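Local coordinates for glutamine cyclotransferase (Porphyromonas gingivalis W83, PDB 6QQL), which probably catalyses the zinc-dependent cyclisation of N-terminal glutamine to pyroglutamate on peptides and proteins, at residues 111-116 against 166-171. Residues are numbered along the deposited sequence; the frame is centred on the assembly and turned at random.
Sequences TRPVCD and EDYGSY. With ZN (zinc ion), chain C.
R112 reaches into the loop 166-171 and binds two of its backbone carbonyls with the end of its guanidinium. NH1 of R112 gives one hydrogen bond to D167 O at 2.7 Å. The same NH1 gives another to G169 O at 2.8 Å. NH2 of R112 adds a second, more bent bond to G169 O at 3.1 Å. G169 O is thus gripped end-on by two nitrogens, both arriving from one face of its carbonyl plane and tilted out of it, whereas NH1 stands well above the carbonyl plane of D167. All three bonds lie close to the guanidinium plane, which fixes its rotation. With CG anti to the backbone N (chi1 179°) and the chain extended as far as NE, R112 runs alongside D167 O, its CB coming within 3.9 Å of D167 CB. NE of R112 faces back to its own loop, in a salt bridge with D116 OD2 that is modelled implausibly short, so its exact length is doubtful. The two loops follow parallel neighbouring strands, 102-108 and 157-163, and the second supplies a ligand of the zinc site of this M28-type alpha/beta fold. There D167 OD2 binds the zinc ion at 1.8 Å, with OD1 of the same carboxylate also coordinating, and D133 and H283 complete the protein ligands. The backbone N of D167 is hydrogen-bonded to D110 OD2, and a water accepting from R112 N lies beside D167 OD2. The hydroxyl of Y171 reaches across to the first loop: OH is 3.1 Å from D116 OD2 and hydrogen-bonded to H283 ND1, tying the second loop to a zinc ligand. The D116 carboxylate stands nearly perpendicular to the Y171 ring (89°), and D116 CB meets the ring edge. At the other end, P113 CG packs 3.4 Å from Y168 CE1, the two side chains crossing at about a right angle.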
# COMPACT_ATOMS: atom_id res chain seq x y z
N THR A 111 1.48 3.39 10.90
CA THR A 111 0.21 3.16 11.55
C THR A 111 -0.31 4.48 12.09
O THR A 111 0.47 5.32 12.56
CB THR A 111 0.34 2.13 12.69
OG1 THR A 111 0.99 0.95 12.20
CG2 THR A 111 -1.05 1.79 13.30
N ARG A 112 -1.61 4.69 11.96
CA ARG A 112 -2.25 5.84 12.59
C ARG A 112 -2.10 5.73 14.11
O ARG A 112 -2.23 4.63 14.66
CB ARG A 112 -3.72 5.91 12.19
CG ARG A 112 -4.48 7.08 12.82
CD ARG A 112 -5.63 7.49 11.95
NE ARG A 112 -6.35 8.68 12.39
CZ ARG A 112 -5.91 9.93 12.21
NH1 ARG A 112 -4.74 10.14 11.62
NH2 ARG A 112 -6.64 10.96 12.63
N PRO A 113 -1.79 6.83 14.81
CA PRO A 113 -1.46 6.74 16.24
C PRO A 113 -2.64 6.47 17.15
O PRO A 113 -2.44 6.32 18.37
CB PRO A 113 -0.87 8.13 16.54
CG PRO A 113 -0.55 8.72 15.22
CD PRO A 113 -1.56 8.18 14.28
N VAL A 114 -3.86 6.43 16.62
CA VAL A 114 -5.07 6.38 17.42
C VAL A 114 -6.16 5.67 16.63
O VAL A 114 -6.24 5.81 15.41
CB VAL A 114 -5.57 7.79 17.77
CG1 VAL A 114 -4.81 8.31 18.97
CG2 VAL A 114 -5.36 8.68 16.57
N CYS A 115 -6.99 4.91 17.35
CA CYS A 115 -8.25 4.41 16.78
C CYS A 115 -9.35 5.45 17.06
O CYS A 115 -10.20 5.30 17.94
CB CYS A 115 -8.58 3.02 17.32
SG CYS A 115 -8.16 2.58 19.05
N ASP A 116 -9.32 6.52 16.26
CA ASP A 116 -10.27 7.64 16.33
C ASP A 116 -11.71 7.23 16.09
O ASP A 116 -12.61 8.03 16.35
CB ASP A 116 -9.96 8.65 15.25
CG ASP A 116 -8.57 9.05 15.26
OD1 ASP A 116 -8.16 9.63 16.28
OD2 ASP A 116 -7.89 8.75 14.26
N GLU A 166 1.51 8.37 5.95
CA GLU A 166 0.28 8.55 5.19
C GLU A 166 -0.93 8.81 6.09
O GLU A 166 -1.84 9.55 5.69
CB GLU A 166 0.03 7.34 4.28
CG GLU A 166 -1.28 7.38 3.50
CD GLU A 166 -2.43 6.78 4.26
OE1 GLU A 166 -2.17 6.21 5.34
OE2 GLU A 166 -3.59 6.87 3.80
N ASP A 167 -0.95 8.23 7.31
CA ASP A 167 -2.13 8.22 8.18
C ASP A 167 -2.02 9.13 9.40
O ASP A 167 -2.70 8.88 10.41
CB ASP A 167 -2.43 6.79 8.64
CG ASP A 167 -3.76 6.23 8.13
OD1 ASP A 167 -4.69 7.00 7.80
OD2 ASP A 167 -3.88 5.00 8.07
N TYR A 168 -1.18 10.17 9.37
CA TYR A 168 -1.03 11.03 10.55
C TYR A 168 -1.96 12.23 10.56
O TYR A 168 -2.06 12.90 11.60
CB TYR A 168 0.42 11.54 10.69
CG TYR A 168 0.90 11.76 12.13
CD1 TYR A 168 1.41 10.69 12.89
CD2 TYR A 168 0.87 13.02 12.72
CE1 TYR A 168 1.87 10.88 14.20
CE2 TYR A 168 1.32 13.22 14.03
CZ TYR A 168 1.82 12.15 14.76
OH TYR A 168 2.26 12.35 16.05
N GLY A 169 -2.64 12.51 9.46
CA GLY A 169 -3.43 13.72 9.34
C GLY A 169 -4.63 13.77 10.27
O GLY A 169 -4.84 12.93 11.14
N SER A 170 -5.42 14.83 10.09
CA SER A 170 -6.71 14.99 10.74
C SER A 170 -7.81 15.02 9.68
O SER A 170 -7.56 15.24 8.49
CB SER A 170 -6.78 16.27 11.57
OG SER A 170 -6.62 17.40 10.73
N TYR A 171 -9.04 14.80 10.14
CA TYR A 171 -10.10 14.58 9.18
C TYR A 171 -10.52 15.85 8.44
O TYR A 171 -10.87 15.79 7.26
CB TYR A 171 -11.27 13.89 9.88
CG TYR A 171 -10.87 12.52 10.37
CD1 TYR A 171 -10.56 11.49 9.47
CD2 TYR A 171 -10.81 12.24 11.72
CE1 TYR A 171 -10.18 10.23 9.92
CE2 TYR A 171 -10.44 10.98 12.18
CZ TYR A 171 -10.13 9.98 11.27
OH TYR A 171 -9.78 8.74 11.76
ZN ZN C . -5.61 4.84 7.85
O HOH W 1 -2.50 2.65 9.92